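Local coordinates for putative lipoprotein (Campylobacter jejuni subsp. jejuni, PDB 4GIO) that is of unknown function but, as a putative lipoprotein with a variant immunoglobulin fold, is probably tethered to a bacterial membrane, at residues F64-E72 and K89-R100. Numbering follows the deposited sequence.
Sequences FVLRDVLNE and KLASDTRANDFR
R95 reaches across to the loop 64-72 and is the residue to follow from root to tip. Its CB lies 4.1 Å from L66 CD2, at the edge of a small apolar patch in which the other leucine methyl, CD1, rests against the backbone N of A96 at 3.6 Å and faces the A96 methyl; a branched leucine suits this buried spot because its two methyls can serve two neighbours. A turn about the CG-CD bond (chi3 -64°) lays one face of the guanidinium against L66 CD2, which sits off toward the rim. NE donates to D93 OD1, and NH2 to D93 OD2 at 2.8 Å in a nearly straight bond (173°), a side-on grip. At the outer edge, R95 NH1 and R95 NH2 both close end-on upon D68 OD1, each at 3.2 Å, with the carboxylate turned almost perpendicular to the guanidinium. Arginine suits the place by offering several directed N-H groups, and its positive charge probably offsets part of the negative charge of the two aspartates.

D93 has a second task: its OD1 also accepts from R95 N (2.9 Å), forming an Asx turn at the head of the type I turn D93-A96. The short aspartate can reach this N-H two residues on and still face the guanidinium. One valine methyl, V69 CG1, packs against its single methylene, D93 CB, at 3.6 Å. Further along, one water joins L70 N to S92 OG. At the far end, K89 and E72, long chains coming from opposite directions, bridge the gap with a salt bridge, K89 NZ meeting the syn lone pair of E72 OE2 at 2.9 Å; NZ also bonds to the Y54 hydroxyl.

The D68-D93-R95 network thus fastens loop 64-72 to the connection between the sheets, and the E72-K89 bridge ties it to strand 85-90, at one end of an immunoglobulin-like beta sandwich.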
loop_
_atom_site.group_PDB
_atom_site.type_symbol
_atom_site.label_atom_id
_atom_site.label_comp_id
_atom_site.label_asym_id
_atom_site.label_seq_id
_atom_site.Cartn_x
_atom_site.Cartn_y
_atom_site.Cartn_z
ATOM N N PHE A 64 10.064 4.950 11.856
ATOM C CA PHE A 64 10.056 3.695 12.566
ATOM C C PHE A 64 8.689 3.015 12.364
ATOM O O PHE A 64 7.637 3.670 12.362
ATOM C CB PHE A 64 10.205 3.860 14.070
ATOM C CG PHE A 64 11.535 4.502 14.520
ATOM C CD1 PHE A 64 12.726 4.255 13.808
ATOM C CD2 PHE A 64 11.592 5.280 15.685
ATOM C CE1 PHE A 64 14.005 4.789 14.249
ATOM C CE2 PHE A 64 12.858 5.872 16.117
ATOM C CZ PHE A 64 14.049 5.595 15.394
ATOM N N VAL A 65 8.717 1.704 12.247
ATOM C CA VAL A 65 7.470 0.970 12.231
ATOM C C VAL A 65 6.672 1.181 13.523
ATOM O O VAL A 65 7.189 1.012 14.635
ATOM C CB VAL A 65 7.734 -0.529 11.967
ATOM C CG1 VAL A 65 6.429 -1.303 12.007
ATOM C CG2 VAL A 65 8.357 -0.666 10.603
ATOM N N LEU A 66 5.417 1.583 13.371
ATOM C CA LEU A 66 4.529 1.609 14.510
ATOM C C LEU A 66 4.092 0.163 14.801
ATOM O O LEU A 66 3.314 -0.445 14.040
ATOM C CB LEU A 66 3.283 2.477 14.263
ATOM C CG LEU A 66 3.499 3.975 14.233
ATOM C CD1 LEU A 66 2.261 4.608 13.651
ATOM C CD2 LEU A 66 3.817 4.531 15.697
ATOM N N ARG A 67 4.579 -0.381 15.907
ATOM C CA ARG A 67 4.376 -1.782 16.198
ATOM C C ARG A 67 3.293 -1.982 17.190
ATOM O O ARG A 67 2.929 -3.120 17.415
ATOM C CB ARG A 67 5.687 -2.411 16.717
ATOM C CG ARG A 67 6.766 -2.530 15.637
ATOM C CD ARG A 67 8.197 -3.006 16.124
ATOM N NE ARG A 67 9.194 -2.483 15.169
ATOM C CZ ARG A 67 9.607 -3.125 14.084
ATOM N NH1 ARG A 67 9.111 -4.322 13.809
ATOM N NH2 ARG A 67 10.430 -2.547 13.211
ATOM N N ASP A 68 2.775 -0.909 17.798
ATOM C CA ASP A 68 1.696 -1.030 18.767
ATOM C C ASP A 68 0.321 -0.579 18.248
ATOM O O ASP A 68 -0.540 -0.291 19.038
ATOM C CB ASP A 68 2.043 -0.319 20.102
ATOM C CG ASP A 68 2.200 1.180 19.931
ATOM O OD1 ASP A 68 2.612 1.624 18.820
ATOM O OD2 ASP A 68 1.863 1.929 20.880
ATOM N N VAL A 69 0.089 -0.618 16.931
ATOM C CA VAL A 69 -1.211 -0.225 16.323
ATOM C C VAL A 69 -1.837 -1.513 15.798
ATOM O O VAL A 69 -1.128 -2.464 15.644
ATOM C CB VAL A 69 -1.004 0.778 15.129
ATOM C CG1 VAL A 69 -0.371 2.061 15.592
ATOM C CG2 VAL A 69 -0.122 0.090 14.014
ATOM N N LEU A 70 -3.158 -1.587 15.605
ATOM C CA LEU A 70 -3.809 -2.807 15.136
ATOM C C LEU A 70 -3.341 -3.010 13.695
ATOM O O LEU A 70 -3.512 -2.132 12.864
ATOM C CB LEU A 70 -5.338 -2.671 15.134
ATOM C CG LEU A 70 -6.118 -3.050 16.385
ATOM C CD1 LEU A 70 -7.640 -2.948 16.180
ATOM C CD2 LEU A 70 -5.751 -4.441 16.924
ATOM N N ASN A 71 -2.674 -4.108 13.412
ATOM C CA ASN A 71 -2.328 -4.300 12.015
ATOM C C ASN A 71 -3.275 -5.259 11.347
ATOM O O ASN A 71 -3.791 -6.205 11.956
ATOM C CB ASN A 71 -0.853 -4.687 11.806
ATOM C CG ASN A 71 0.096 -3.575 12.252
ATOM O OD1 ASN A 71 0.171 -2.490 11.609
ATOM N ND2 ASN A 71 0.760 -3.798 13.393
ATOM N N GLU A 72 -3.506 -4.960 10.081
ATOM C CA GLU A 72 -4.271 -5.773 9.199
ATOM C C GLU A 72 -3.376 -6.911 8.655
ATOM O O GLU A 72 -2.180 -6.750 8.360
ATOM C CB GLU A 72 -4.828 -4.819 8.135
ATOM C CG GLU A 72 -5.194 -5.379 6.782
ATOM C CD GLU A 72 -5.417 -4.243 5.733
ATOM O OE1 GLU A 72 -4.418 -3.699 5.101
ATOM O OE2 GLU A 72 -6.610 -3.911 5.571
ATOM N N LYS A 89 -5.822 3.269 1.696
ATOM C CA LYS A 89 -5.788 2.782 3.083
ATOM C C LYS A 89 -5.714 3.927 4.034
ATOM O O LYS A 89 -5.156 4.947 3.718
ATOM C CB LYS A 89 -4.531 1.919 3.373
ATOM C CG LYS A 89 -4.435 0.664 2.506
ATOM C CD LYS A 89 -5.614 -0.204 2.582
ATOM C CE LYS A 89 -5.681 -1.242 3.625
ATOM N NZ LYS A 89 -6.628 -2.380 3.161
ATOM N N LEU A 90 -6.224 3.726 5.235
ATOM C CA LEU A 90 -6.343 4.823 6.159
ATOM C C LEU A 90 -5.752 4.386 7.492
ATOM O O LEU A 90 -6.127 3.345 8.025
ATOM C CB LEU A 90 -7.846 5.118 6.305
ATOM C CG LEU A 90 -8.321 6.010 7.480
ATOM C CD1 LEU A 90 -7.766 7.367 7.294
ATOM C CD2 LEU A 90 -9.847 6.075 7.434
ATOM N N ALA A 91 -4.858 5.172 8.039
ATOM C CA ALA A 91 -4.295 4.780 9.339
ATOM C C ALA A 91 -5.349 4.841 10.455
ATOM O O ALA A 91 -6.301 5.615 10.351
ATOM C CB ALA A 91 -3.188 5.694 9.662
ATOM N N SER A 92 -5.127 4.086 11.540
ATOM C CA SER A 92 -6.034 4.050 12.705
ATOM C C SER A 92 -5.358 4.767 13.876
ATOM O O SER A 92 -5.956 4.940 14.927
ATOM C CB SER A 92 -6.442 2.602 13.082
ATOM O OG SER A 92 -5.252 1.870 13.414
ATOM N N ASP A 93 -4.169 5.340 13.651
ATOM C CA ASP A 93 -3.461 5.968 14.727
ATOM C C ASP A 93 -2.912 7.277 14.183
ATOM O O ASP A 93 -2.334 7.283 13.089
ATOM C CB ASP A 93 -2.338 5.031 15.227
ATOM C CG ASP A 93 -1.679 5.518 16.525
ATOM O OD1 ASP A 93 -1.042 6.556 16.500
ATOM O OD2 ASP A 93 -1.850 4.861 17.567
ATOM N N THR A 94 -3.050 8.385 14.947
ATOM C CA THR A 94 -2.571 9.675 14.491
ATOM C C THR A 94 -1.040 9.819 14.392
ATOM O O THR A 94 -0.589 10.668 13.694
ATOM C CB THR A 94 -3.123 10.890 15.336
ATOM O OG1 THR A 94 -2.810 10.658 16.697
ATOM C CG2 THR A 94 -4.630 11.075 15.175
ATOM N N ARG A 95 -0.265 8.952 15.043
ATOM C CA ARG A 95 1.188 8.949 14.941
ATOM C C ARG A 95 1.713 8.486 13.585
ATOM O O ARG A 95 2.889 8.771 13.238
ATOM C CB ARG A 95 1.795 8.040 16.007
ATOM C CG ARG A 95 1.764 8.593 17.422
ATOM C CD ARG A 95 2.220 7.527 18.396
ATOM N NE ARG A 95 1.278 6.392 18.382
ATOM C CZ ARG A 95 1.601 5.147 18.733
ATOM N NH1 ARG A 95 2.835 4.846 19.169
ATOM N NH2 ARG A 95 0.690 4.190 18.665
ATOM N N ALA A 96 0.861 7.848 12.762
ATOM C CA ALA A 96 1.282 7.438 11.395
ATOM C C ALA A 96 1.534 8.671 10.516
ATOM O O ALA A 96 0.617 9.517 10.328
ATOM C CB ALA A 96 0.196 6.499 10.790
ATOM N N ASN A 97 2.733 8.780 9.951
ATOM C CA ASN A 97 3.076 9.901 9.031
ATOM C C ASN A 97 3.599 9.401 7.691
ATOM O O ASN A 97 3.795 10.176 6.776
ATOM C CB ASN A 97 4.154 10.837 9.637
ATOM C CG ASN A 97 3.595 11.747 10.812
ATOM O OD1 ASN A 97 4.394 12.216 11.649
ATOM N ND2 ASN A 97 2.249 11.902 10.924
ATOM N N ASP A 98 3.875 8.101 7.593
ATOM C CA ASP A 98 4.270 7.510 6.327
ATOM C C ASP A 98 3.854 6.017 6.357
ATOM O O ASP A 98 3.249 5.548 7.332
ATOM C CB ASP A 98 5.784 7.703 6.157
ATOM C CG ASP A 98 6.266 7.475 4.676
ATOM O OD1 ASP A 98 5.411 7.277 3.739
ATOM O OD2 ASP A 98 7.532 7.422 4.499
ATOM N N PHE A 99 4.156 5.267 5.314
ATOM C CA PHE A 99 3.714 3.857 5.242
ATOM C C PHE A 99 4.727 3.072 4.382
ATOM O O PHE A 99 5.527 3.650 3.683
ATOM C CB PHE A 99 2.316 3.769 4.590
ATOM C CG PHE A 99 2.325 4.076 3.066
ATOM C CD1 PHE A 99 2.327 5.388 2.609
ATOM C CD2 PHE A 99 2.319 3.047 2.111
ATOM C CE1 PHE A 99 2.322 5.719 1.236
ATOM C CE2 PHE A 99 2.296 3.352 0.692
ATOM C CZ PHE A 99 2.321 4.683 0.261
ATOM N N ARG A 100 4.674 1.763 4.487
ATOM C CA ARG A 100 5.419 0.856 3.602
ATOM C C ARG A 100 4.439 -0.207 3.122
ATOM O O ARG A 100 3.658 -0.710 3.898
ATOM C CB ARG A 100 6.548 0.203 4.346
ATOM C CG ARG A 100 7.536 -0.546 3.474
ATOM C CD ARG A 100 8.797 -1.019 4.304
ATOM N NE ARG A 100 9.690 0.151 4.425
ATOM C CZ ARG A 100 10.094 0.714 5.563
ATOM N NH1 ARG A 100 9.795 0.183 6.739
ATOM N NH2 ARG A 100 10.840 1.811 5.494
HETATM O O HOH W 1 -4.673 1.000 15.863
#